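Local coordinates for flavin-dependent thymidylate synthase (Thermus thermophilus, PDB 6J61), which probably catalyses the FAD-dependent reductive methylation of dUMP to dTMP, with methylenetetrahydrofolate as methyl donor and NADPH and FADH2 as reductant, at residues G13-V18 with R194-A199; F75-W80 with T166-K171; F102-A107 with L131-Q136; E240-A245 with E258-V263. All blocks are in the same frame, centred on the assembly; numbering follows the deposited sequence.

Contact 1: G13-V18 with R194-A199; sequences GFVRLV and RQYARA
Contact between V15 and the helix residues Y196 and A199 makes up the apolar part of this interface. One methyl of V15 serves both partners: CG2 lies 3.7 Å from CD1 of Y196 and 3.9 Å from CB of A199. The first torsion explains this, because V15 CG2 stands opposite its own carbonyl carbon and beside the backbone N, while CG1 is anti to that N (chi1 172°). V15 and Y196 cross obliquely, and CG2 meets the ring near its plane, at the edge. The backbones are closest here too, the CA atoms of V15 and A199 being 6.7 Å apart. Here helix 191-207 packs on the antiparallel sheet of the ThyX fold, the helix segment running only 27° from the direction of strand segment 13-18 at an axis separation of 8.7 Å.

Backbone atoms of G13 and F14 meet the tyrosine farther out along its ring. The carbonyl O of F14 sits in the ring plane, 3.7 Å from CE1 of Y196. Beyond it, the hydroxyl passes G13, whose CA is 3.5 Å from OH of Y196; a CB built on G13 would fall 2.0 Å from that oxygen, too close for a side chain.

The hydroxyl of Y196 is hydrogen-bonded outside the pair, to the carbonyl O of K71 on strand 65-73. A phenylalanine in place of Y196 would probably leave that carbonyl without its hydroxyl partner and open a gap beside G13 CA. V15 also touches I200 and, about a turn beyond A199, I203.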
# COMPACT_ATOMS: atom_id res chain seq x y z
N GLY A 13 -0.14 -21.90 20.60
CA GLY A 13 0.34 -21.19 19.43
C GLY A 13 1.84 -21.22 19.21
O GLY A 13 2.57 -21.90 19.92
N PHE A 14 2.32 -20.50 18.20
CA PHE A 14 3.74 -20.45 17.91
C PHE A 14 4.11 -19.45 16.81
O PHE A 14 3.25 -18.87 16.16
CB PHE A 14 4.25 -21.85 17.54
CG PHE A 14 3.63 -22.44 16.28
CD1 PHE A 14 4.08 -22.05 15.01
CD2 PHE A 14 2.62 -23.40 16.36
CE1 PHE A 14 3.53 -22.61 13.85
CE2 PHE A 14 2.07 -23.96 15.20
CZ PHE A 14 2.52 -23.57 13.95
N VAL A 15 5.41 -19.24 16.64
CA VAL A 15 5.94 -18.35 15.62
C VAL A 15 7.15 -19.09 15.08
O VAL A 15 8.04 -19.47 15.84
CB VAL A 15 6.37 -16.99 16.22
CG1 VAL A 15 7.10 -16.17 15.17
CG2 VAL A 15 5.16 -16.22 16.71
N ARG A 16 7.18 -19.30 13.76
CA ARG A 16 8.28 -20.01 13.11
C ARG A 16 8.83 -19.22 11.91
O ARG A 16 8.07 -18.80 11.04
CB ARG A 16 7.79 -21.41 12.66
CG ARG A 16 8.75 -22.22 11.78
CD ARG A 16 8.31 -23.69 11.64
NE ARG A 16 7.27 -23.89 10.63
CZ ARG A 16 7.48 -23.85 9.32
NH1 ARG A 16 8.69 -23.62 8.84
NH2 ARG A 16 6.47 -24.02 8.47
N LEU A 17 10.14 -19.01 11.86
CA LEU A 17 10.72 -18.28 10.73
C LEU A 17 10.79 -19.20 9.51
O LEU A 17 11.57 -20.14 9.49
CB LEU A 17 12.12 -17.78 11.07
CG LEU A 17 12.80 -17.06 9.89
CD1 LEU A 17 12.05 -15.77 9.61
CD2 LEU A 17 14.26 -16.76 10.19
N VAL A 18 9.97 -18.93 8.50
CA VAL A 18 9.98 -19.78 7.32
C VAL A 18 11.14 -19.40 6.40
O VAL A 18 11.94 -20.27 6.04
CB VAL A 18 8.61 -19.70 6.60
CG1 VAL A 18 8.64 -20.47 5.29
CG2 VAL A 18 7.55 -20.30 7.51
N ARG A 194 0.89 -9.10 22.34
CA ARG A 194 2.19 -8.61 22.77
C ARG A 194 3.17 -9.78 22.81
O ARG A 194 4.30 -9.67 22.33
CB ARG A 194 2.13 -7.98 24.17
CG ARG A 194 1.28 -6.73 24.25
CD ARG A 194 2.00 -5.66 25.06
NE ARG A 194 2.31 -6.08 26.42
CZ ARG A 194 1.39 -6.25 27.36
NH1 ARG A 194 0.11 -6.03 27.08
NH2 ARG A 194 1.75 -6.63 28.58
N GLN A 195 2.72 -10.90 23.36
CA GLN A 195 3.54 -12.09 23.48
C GLN A 195 4.00 -12.56 22.11
O GLN A 195 5.14 -12.98 21.95
CB GLN A 195 2.78 -13.22 24.20
CG GLN A 195 2.20 -12.83 25.56
CD GLN A 195 3.09 -11.85 26.33
OE1 GLN A 195 4.26 -12.14 26.60
NE2 GLN A 195 2.54 -10.68 26.67
N TYR A 196 3.13 -12.47 21.12
CA TYR A 196 3.51 -12.87 19.77
C TYR A 196 4.56 -11.91 19.23
O TYR A 196 5.49 -12.31 18.54
CB TYR A 196 2.29 -12.90 18.84
CG TYR A 196 1.52 -14.19 18.90
CD1 TYR A 196 1.92 -15.30 18.15
CD2 TYR A 196 0.41 -14.32 19.75
CE1 TYR A 196 1.23 -16.52 18.24
CE2 TYR A 196 -0.28 -15.52 19.84
CZ TYR A 196 0.14 -16.62 19.09
OH TYR A 196 -0.52 -17.82 19.22
N ALA A 197 4.41 -10.63 19.54
CA ALA A 197 5.37 -9.64 19.09
C ALA A 197 6.74 -9.89 19.76
O ALA A 197 7.79 -9.66 19.16
CB ALA A 197 4.85 -8.22 19.40
N ARG A 198 6.71 -10.36 21.01
CA ARG A 198 7.95 -10.64 21.73
C ARG A 198 8.69 -11.78 21.01
O ARG A 198 9.90 -11.71 20.78
CB ARG A 198 7.66 -11.05 23.18
CG ARG A 198 7.14 -9.93 24.08
CD ARG A 198 7.64 -10.13 25.52
NE ARG A 198 6.57 -10.13 26.52
CZ ARG A 198 6.07 -9.04 27.12
NH1 ARG A 198 6.55 -7.84 26.83
NH2 ARG A 198 5.09 -9.17 28.01
N ALA A 199 7.95 -12.82 20.66
CA ALA A 199 8.52 -13.94 19.96
C ALA A 199 9.23 -13.45 18.69
O ALA A 199 10.39 -13.76 18.43
CB ALA A 199 7.43 -14.93 19.60

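Contact 2: F75-W80 with T166-K171; sequences FVARQW and TEFYWK. With PO4 (phosphate ion), chain L.
W80, F168 and W170 form an aromatic cluster where helix 74-80 packs on strand 165-173 of the antiparallel sheet. Two edge-to-face pairs build it, with W80 different in each. Toward F168 it offers a face: CZ of F168 lies 4.0 Å from CD2 of W80, with the planes at 84°. Toward W170 it presents an edge, NE1 standing 3.1 Å from CE2 of W170 over the middle of that indole, while the planes meet at 68°. CD1 of W80 joins the same approach, 3.5 Å from CH2 of W170. Both tryptophans have CG anti to the backbone N, which sends the indoles into the space between helix and strand. F180 also stacks on W80, and W170 NE1 is hydrogen-bonded to Q172.

One helical turn earlier, A77 CB meets T166 CG2 at 4.0 Å, while the hydroxyl of T166 binds E90. Q79 turns from the strand toward a phosphate ion also held by R82 and by S92, G93 and R157 of a neighbouring subunit, consistent with the dUMP phosphate site. NE2 of Q79 donates to O1 of the ion over 2.8 Å at an N-H...O angle of 153°.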
# COMPACT_ATOMS: atom_id res chain seq x y z
N PHE A 75 -9.06 -13.93 17.51
CA PHE A 75 -9.08 -12.55 17.99
C PHE A 75 -7.69 -11.89 17.98
O PHE A 75 -7.57 -10.67 17.92
CB PHE A 75 -9.74 -12.43 19.38
CG PHE A 75 -8.88 -12.87 20.52
CD1 PHE A 75 -8.63 -14.22 20.75
CD2 PHE A 75 -8.31 -11.93 21.37
CE1 PHE A 75 -7.84 -14.63 21.81
CE2 PHE A 75 -7.51 -12.33 22.44
CZ PHE A 75 -7.27 -13.68 22.66
N VAL A 76 -6.64 -12.70 18.03
CA VAL A 76 -5.31 -12.13 17.96
C VAL A 76 -5.01 -11.90 16.47
O VAL A 76 -4.39 -10.89 16.09
CB VAL A 76 -4.27 -13.07 18.58
CG1 VAL A 76 -2.86 -12.62 18.21
CG2 VAL A 76 -4.42 -13.06 20.08
N ALA A 77 -5.46 -12.83 15.63
CA ALA A 77 -5.25 -12.74 14.19
C ALA A 77 -5.84 -11.47 13.60
O ALA A 77 -5.25 -10.86 12.71
CB ALA A 77 -5.83 -13.95 13.50
N ARG A 78 -7.01 -11.07 14.08
CA ARG A 78 -7.69 -9.88 13.59
C ARG A 78 -6.94 -8.57 13.86
O ARG A 78 -7.00 -7.64 13.05
CB ARG A 78 -9.12 -9.81 14.14
CG ARG A 78 -10.05 -10.76 13.41
CD ARG A 78 -11.40 -10.89 14.08
NE ARG A 78 -12.21 -9.68 14.00
CZ ARG A 78 -12.60 -8.97 15.06
NH1 ARG A 78 -12.24 -9.34 16.28
NH2 ARG A 78 -13.35 -7.89 14.90
N GLN A 79 -6.26 -8.49 15.00
CA GLN A 79 -5.50 -7.29 15.34
C GLN A 79 -4.24 -7.31 14.51
O GLN A 79 -3.75 -6.29 14.04
CB GLN A 79 -5.12 -7.30 16.82
CG GLN A 79 -6.27 -7.69 17.71
CD GLN A 79 -5.95 -7.48 19.17
OE1 GLN A 79 -4.89 -7.87 19.64
NE2 GLN A 79 -6.88 -6.87 19.89
N TRP A 80 -3.73 -8.51 14.33
CA TRP A 80 -2.53 -8.68 13.55
C TRP A 80 -2.79 -8.27 12.10
O TRP A 80 -1.95 -7.63 11.46
CB TRP A 80 -2.10 -10.14 13.59
CG TRP A 80 -0.66 -10.38 13.27
CD1 TRP A 80 0.06 -9.84 12.23
CD2 TRP A 80 0.23 -11.25 13.96
NE1 TRP A 80 1.34 -10.33 12.24
CE2 TRP A 80 1.48 -11.20 13.29
CE3 TRP A 80 0.10 -12.08 15.07
CZ2 TRP A 80 2.58 -11.95 13.70
CZ3 TRP A 80 1.20 -12.83 15.48
CH2 TRP A 80 2.42 -12.76 14.80
N THR A 166 -5.92 -20.47 14.70
CA THR A 166 -5.87 -20.40 13.24
C THR A 166 -4.41 -20.24 12.82
O THR A 166 -3.59 -19.77 13.60
CB THR A 166 -6.70 -19.21 12.70
OG1 THR A 166 -6.58 -19.14 11.28
CG2 THR A 166 -6.23 -17.90 13.32
N GLU A 167 -4.08 -20.63 11.60
CA GLU A 167 -2.70 -20.52 11.14
C GLU A 167 -2.60 -19.71 9.88
O GLU A 167 -3.55 -19.66 9.09
CB GLU A 167 -2.09 -21.88 10.84
CG GLU A 167 -2.17 -22.88 11.94
CD GLU A 167 -1.43 -24.16 11.58
OE1 GLU A 167 -1.66 -25.17 12.26
OE2 GLU A 167 -0.62 -24.15 10.62
N PHE A 168 -1.44 -19.10 9.68
CA PHE A 168 -1.18 -18.31 8.49
C PHE A 168 0.31 -18.02 8.27
O PHE A 168 1.14 -18.21 9.15
CB PHE A 168 -1.94 -16.98 8.56
CG PHE A 168 -1.62 -16.15 9.79
CD1 PHE A 168 -2.35 -16.30 10.96
CD2 PHE A 168 -0.62 -15.17 9.74
CE1 PHE A 168 -2.11 -15.48 12.07
CE2 PHE A 168 -0.37 -14.35 10.85
CZ PHE A 168 -1.12 -14.50 12.02
N TYR A 169 0.61 -17.57 7.06
CA TYR A 169 1.96 -17.18 6.68
C TYR A 169 1.95 -15.66 6.69
O TYR A 169 1.07 -15.04 6.10
CB TYR A 169 2.28 -17.69 5.27
CG TYR A 169 3.02 -19.01 5.26
CD1 TYR A 169 2.65 -20.04 6.13
CD2 TYR A 169 4.09 -19.23 4.38
CE1 TYR A 169 3.33 -21.25 6.13
CE2 TYR A 169 4.77 -20.45 4.37
CZ TYR A 169 4.39 -21.45 5.25
OH TYR A 169 5.06 -22.67 5.25
N TRP A 170 2.92 -15.06 7.36
CA TRP A 170 3.02 -13.62 7.44
C TRP A 170 4.35 -13.20 6.81
O TRP A 170 5.43 -13.58 7.26
CB TRP A 170 2.93 -13.19 8.92
CG TRP A 170 2.96 -11.71 9.19
CD1 TRP A 170 4.04 -10.96 9.59
CD2 TRP A 170 1.87 -10.80 9.05
NE1 TRP A 170 3.68 -9.64 9.72
CE2 TRP A 170 2.35 -9.51 9.39
CE3 TRP A 170 0.53 -10.94 8.68
CZ2 TRP A 170 1.54 -8.38 9.36
CZ3 TRP A 170 -0.29 -9.80 8.65
CH2 TRP A 170 0.23 -8.54 8.99
N LYS A 171 4.25 -12.43 5.72
CA LYS A 171 5.43 -11.94 4.99
C LYS A 171 5.50 -10.42 5.12
O LYS A 171 4.59 -9.71 4.69
CB LYS A 171 5.33 -12.32 3.51
CG LYS A 171 6.62 -12.11 2.75
CD LYS A 171 6.74 -10.74 2.10
CE LYS A 171 5.95 -10.66 0.82
NZ LYS A 171 5.87 -9.28 0.28
P PO4 L . -10.19 -5.55 18.56
O1 PO4 L . -9.53 -6.82 18.95
O2 PO4 L . -11.65 -5.65 18.82
O3 PO4 L . -9.97 -5.31 17.11
O4 PO4 L . -9.61 -4.43 19.34

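Contact 3: F102-A107 with L131-Q136; sequences FYEPEA and LLRKVQ
Q136 and F102 lie side by side and run in opposite senses. CB of Q136 sits over the middle of the phenyl face, 4.3 Å from the ring centroid, a CH-pi contact, and the amide is turned only 17° from the ring plane. Its nitrogen comes back to the root of the phenylalanine, NE2 of Q136 being 3.3 Å from CB of F102. Beside this pair, E104 forms a salt bridge with R133: NE of R133 donates to OE1 of E104 over 2.7 Å, at an N-H...O angle of 156°. That oxygen is met nearly end-on and lies close to the guanidinium plane, whereas the carboxylate stands at 83° to the guanidinium. An extended R133 chain, trans from CG to NE, brings the group to E104 although its CB does not point there. Third, CD2 of L132 packs against CD of the P105 ring at 3.6 Å.

Second-shell bonds reach the loop from its other neighbours: the amide N of E104 binds the carboxylate of D11, and the carbonyl of F102 accepts from K12. On the helix, OE1 of Q136 receives a weak bond from N163. The contact joins the irregular segment 102-107, which follows strand 87-90, to the first turn of helix 132-148. L132 and V135 of that helix meanwhile pack on V159 and A142 of a neighbouring subunit.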
# COMPACT_ATOMS: atom_id res chain seq x y z
N PHE A 102 -8.42 -24.50 21.11
CA PHE A 102 -8.81 -23.22 21.66
C PHE A 102 -7.78 -22.66 22.62
O PHE A 102 -7.08 -23.41 23.31
CB PHE A 102 -10.14 -23.33 22.39
CG PHE A 102 -11.27 -23.74 21.51
CD1 PHE A 102 -11.45 -25.08 21.17
CD2 PHE A 102 -12.16 -22.80 21.02
CE1 PHE A 102 -12.50 -25.47 20.35
CE2 PHE A 102 -13.22 -23.17 20.20
CZ PHE A 102 -13.39 -24.51 19.87
N TYR A 103 -7.70 -21.34 22.66
CA TYR A 103 -6.79 -20.66 23.54
C TYR A 103 -7.41 -20.51 24.93
O TYR A 103 -8.37 -19.77 25.12
CB TYR A 103 -6.46 -19.27 23.00
CG TYR A 103 -5.99 -18.32 24.07
CD1 TYR A 103 -4.82 -18.59 24.79
CD2 TYR A 103 -6.70 -17.16 24.36
CE1 TYR A 103 -4.36 -17.72 25.77
CE2 TYR A 103 -6.25 -16.28 25.35
CZ TYR A 103 -5.08 -16.56 26.05
OH TYR A 103 -4.62 -15.68 27.00
N GLU A 104 -6.86 -21.23 25.90
CA GLU A 104 -7.37 -21.13 27.25
C GLU A 104 -6.34 -20.33 28.05
O GLU A 104 -5.23 -20.78 28.29
CB GLU A 104 -7.60 -22.53 27.83
CG GLU A 104 -8.65 -23.31 27.05
CD GLU A 104 -9.05 -24.63 27.72
OE1 GLU A 104 -9.45 -24.59 28.91
OE2 GLU A 104 -8.99 -25.69 27.06
N PRO A 105 -6.71 -19.11 28.45
CA PRO A 105 -5.82 -18.24 29.22
C PRO A 105 -5.28 -18.86 30.49
O PRO A 105 -5.87 -19.78 31.05
CB PRO A 105 -6.70 -17.02 29.50
CG PRO A 105 -8.06 -17.62 29.61
CD PRO A 105 -8.08 -18.58 28.44
N GLU A 106 -4.13 -18.36 30.92
CA GLU A 106 -3.48 -18.82 32.14
C GLU A 106 -4.43 -18.35 33.22
O GLU A 106 -4.73 -19.06 34.17
CB GLU A 106 -2.13 -18.12 32.30
CG GLU A 106 -1.09 -18.90 33.06
CD GLU A 106 -0.31 -19.85 32.17
OE1 GLU A 106 -0.96 -20.67 31.48
OE2 GLU A 106 0.94 -19.78 32.16
N ALA A 107 -4.92 -17.12 33.04
CA ALA A 107 -5.85 -16.50 33.97
C ALA A 107 -6.50 -15.29 33.31
O ALA A 107 -5.91 -14.64 32.46
CB ALA A 107 -5.11 -16.07 35.23
N LEU A 131 -16.64 -22.15 32.48
CA LEU A 131 -17.55 -21.24 31.77
C LEU A 131 -17.05 -21.09 30.34
O LEU A 131 -17.81 -21.29 29.39
CB LEU A 131 -17.59 -19.86 32.44
CG LEU A 131 -18.95 -19.14 32.44
CD1 LEU A 131 -19.92 -19.93 33.30
CD2 LEU A 131 -18.81 -17.72 33.01
N LEU A 132 -15.78 -20.74 30.20
CA LEU A 132 -15.16 -20.59 28.89
C LEU A 132 -15.07 -21.97 28.27
O LEU A 132 -15.40 -22.16 27.11
CB LEU A 132 -13.75 -20.01 29.03
CG LEU A 132 -12.88 -20.09 27.77
CD1 LEU A 132 -13.53 -19.29 26.65
CD2 LEU A 132 -11.50 -19.56 28.07
N ARG A 133 -14.61 -22.93 29.07
CA ARG A 133 -14.48 -24.30 28.59
C ARG A 133 -15.82 -24.85 28.14
O ARG A 133 -15.91 -25.57 27.14
CB ARG A 133 -13.89 -25.19 29.69
CG ARG A 133 -12.41 -24.94 29.96
CD ARG A 133 -11.86 -25.80 31.11
NE ARG A 133 -10.43 -25.58 31.28
CZ ARG A 133 -9.70 -26.05 32.28
NH1 ARG A 133 -10.25 -26.77 33.24
NH2 ARG A 133 -8.40 -25.77 32.34
N LYS A 134 -16.87 -24.47 28.86
CA LYS A 134 -18.23 -24.91 28.56
C LYS A 134 -18.68 -24.46 27.17
O LYS A 134 -18.96 -25.29 26.30
CB LYS A 134 -19.19 -24.36 29.62
CG LYS A 134 -20.33 -25.29 29.99
CD LYS A 134 -21.31 -25.51 28.85
CE LYS A 134 -22.47 -26.41 29.28
NZ LYS A 134 -22.05 -27.81 29.66
N VAL A 135 -18.72 -23.15 26.96
CA VAL A 135 -19.15 -22.60 25.68
C VAL A 135 -18.27 -23.10 24.53
O VAL A 135 -18.74 -23.24 23.40
CB VAL A 135 -19.17 -21.04 25.70
CG1 VAL A 135 -19.38 -20.55 27.11
CG2 VAL A 135 -17.90 -20.47 25.10
N GLN A 136 -17.00 -23.37 24.80
CA GLN A 136 -16.13 -23.88 23.75
C GLN A 136 -16.66 -25.25 23.37
O GLN A 136 -16.70 -25.61 22.19
CB GLN A 136 -14.69 -24.03 24.25
CG GLN A 136 -14.00 -22.74 24.63
CD GLN A 136 -12.57 -22.96 25.09
OE1 GLN A 136 -11.92 -22.04 25.57
NE2 GLN A 136 -12.09 -24.18 24.95

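Contact 4: E240-A245 with E258-V263; sequences EVYEKA and EALEKV
A259, L260 and V263 pack against Y242 and E243 in a helical hairpin near the end of the chain, probably part of the extra C-terminal domain of this enzyme. The segment axes run roughly antiparallel, at 143°, with a closest approach of 10.2 Å. Before the packing begins, E258 turns aside to R54 and H55, and H55 lines an FAD pocket, which links the hairpin to the FAD-binding part of the chain. A259 comes next and offers its backbone: the carbonyl O lies near the plane of the Y242 ring, at its edge, 3.6 Å from CE2.

L260 follows, its side-chain end coming nearer to helix 239-249 than its CB. Its two methyls divide the work, CD2 lying 3.4 Å from CD2 of Y242 and CD1 4.0 Å from CB of E243. CD2 also approaches the backbone N of E243, at 3.7 Å, and the nearest CA atoms, those of E243 and L260, are 6.9 Å apart. Y242 can serve all three residues because its CG is anti to the backbone N (chi1 -168°), which puts the ring between the two helices; L225 of a neighbouring subunit packs on it too. With an alanine in place of Y242, L260 and V263 would probably lose their shared partner and a gap would open between the helices. V263 closes the series, its CG2 lying 3.8 Å from CE2 of Y242.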
# COMPACT_ATOMS: atom_id res chain seq x y z
N GLU A 240 24.57 23.97 26.34
CA GLU A 240 25.80 23.52 27.00
C GLU A 240 25.55 22.42 28.04
O GLU A 240 26.22 21.38 28.04
CB GLU A 240 26.48 24.73 27.66
CG GLU A 240 27.61 24.40 28.63
CD GLU A 240 28.92 24.07 27.93
OE1 GLU A 240 29.89 23.70 28.63
OE2 GLU A 240 28.99 24.19 26.69
N VAL A 241 24.60 22.67 28.94
CA VAL A 241 24.28 21.72 30.00
C VAL A 241 23.82 20.38 29.45
O VAL A 241 24.30 19.32 29.86
CB VAL A 241 23.16 22.28 30.92
CG1 VAL A 241 22.81 21.29 32.02
CG2 VAL A 241 23.60 23.60 31.52
N TYR A 242 22.88 20.43 28.51
CA TYR A 242 22.32 19.24 27.88
C TYR A 242 23.44 18.47 27.22
O TYR A 242 23.58 17.26 27.42
CB TYR A 242 21.26 19.64 26.84
CG TYR A 242 20.40 18.49 26.33
CD1 TYR A 242 20.00 17.46 27.18
CD2 TYR A 242 19.97 18.45 25.01
CE1 TYR A 242 19.19 16.42 26.72
CE2 TYR A 242 19.16 17.41 24.54
CZ TYR A 242 18.78 16.40 25.41
OH TYR A 242 17.99 15.36 24.96
N GLU A 243 24.25 19.18 26.45
CA GLU A 243 25.37 18.58 25.75
C GLU A 243 26.29 17.80 26.67
O GLU A 243 26.57 16.62 26.42
CB GLU A 243 26.16 19.66 25.02
CG GLU A 243 27.34 19.13 24.26
CD GLU A 243 28.18 20.24 23.70
OE1 GLU A 243 28.63 21.09 24.50
OE2 GLU A 243 28.38 20.27 22.47
N LYS A 244 26.78 18.43 27.74
CA LYS A 244 27.66 17.72 28.66
C LYS A 244 27.00 16.43 29.13
O LYS A 244 27.59 15.36 29.04
CB LYS A 244 28.03 18.60 29.86
CG LYS A 244 29.10 19.64 29.56
CD LYS A 244 29.55 20.40 30.80
CE LYS A 244 30.64 21.41 30.46
NZ LYS A 244 31.07 22.26 31.62
N ALA A 245 25.76 16.54 29.61
CA ALA A 245 25.02 15.37 30.09
C ALA A 245 24.99 14.25 29.05
O ALA A 245 25.14 13.07 29.39
CB ALA A 245 23.60 15.78 30.47
N GLU A 258 22.70 16.49 16.64
CA GLU A 258 21.30 16.21 16.35
C GLU A 258 20.44 16.22 17.61
O GLU A 258 19.39 16.86 17.64
CB GLU A 258 21.18 14.86 15.64
CG GLU A 258 21.66 14.87 14.20
CD GLU A 258 21.88 13.46 13.65
OE1 GLU A 258 21.28 12.51 14.19
OE2 GLU A 258 22.64 13.31 12.68
N ALA A 259 20.88 15.50 18.64
CA ALA A 259 20.13 15.43 19.90
C ALA A 259 19.86 16.83 20.44
O ALA A 259 18.80 17.10 21.01
CB ALA A 259 20.91 14.61 20.93
N LEU A 260 20.83 17.71 20.26
CA LEU A 260 20.68 19.08 20.71
C LEU A 260 19.72 19.80 19.78
O LEU A 260 18.81 20.51 20.23
CB LEU A 260 22.03 19.80 20.71
CG LEU A 260 23.09 19.33 21.70
CD1 LEU A 260 24.37 20.11 21.46
CD2 LEU A 260 22.60 19.53 23.11
N GLU A 261 19.91 19.60 18.48
CA GLU A 261 19.06 20.25 17.48
C GLU A 261 17.61 19.79 17.57
O GLU A 261 16.72 20.39 16.97
CB GLU A 261 19.63 20.01 16.06
CG GLU A 261 21.03 20.61 15.86
CD GLU A 261 21.55 20.49 14.43
OE1 GLU A 261 21.65 19.36 13.90
OE2 GLU A 261 21.87 21.54 13.82
N LYS A 262 17.36 18.73 18.33
CA LYS A 262 16.01 18.21 18.50
C LYS A 262 15.27 19.02 19.56
O LYS A 262 14.05 19.13 19.52
CB LYS A 262 16.04 16.75 18.96
CG LYS A 262 16.50 15.73 17.94
CD LYS A 262 16.39 14.35 18.57
CE LYS A 262 16.85 13.24 17.66
NZ LYS A 262 16.71 11.96 18.40
N VAL A 263 16.02 19.56 20.51
CA VAL A 263 15.46 20.35 21.60
C VAL A 263 15.56 21.86 21.37
O VAL A 263 14.65 22.61 21.73
CB VAL A 263 16.18 20.00 22.93
CG1 VAL A 263 15.86 21.04 24.00
CG2 VAL A 263 15.75 18.61 23.40

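In the fold
Contacts 1 and 2 lie on the same antiparallel sheet, their centres 10 Å apart, and they join directly: CB of Y196 packs on CZ3 of W80 at 3.5 Å. Along the chain the first three are nested, contact 3 inside contact 2 and contact 2 inside contact 1, all within one continuous ThyX range. Contact 3, its centre 20 Å from that of contact 2, is linked to it by F75 against Y103, and both touch the same neighbouring subunit. Contact 4 follows in series, its centre 38 to 52 Å from the others, without touching them and against a different subunit. Subunits of the homotetramer thus meet this chain at the sheet, at helix 132-148 and at the C-terminal helices.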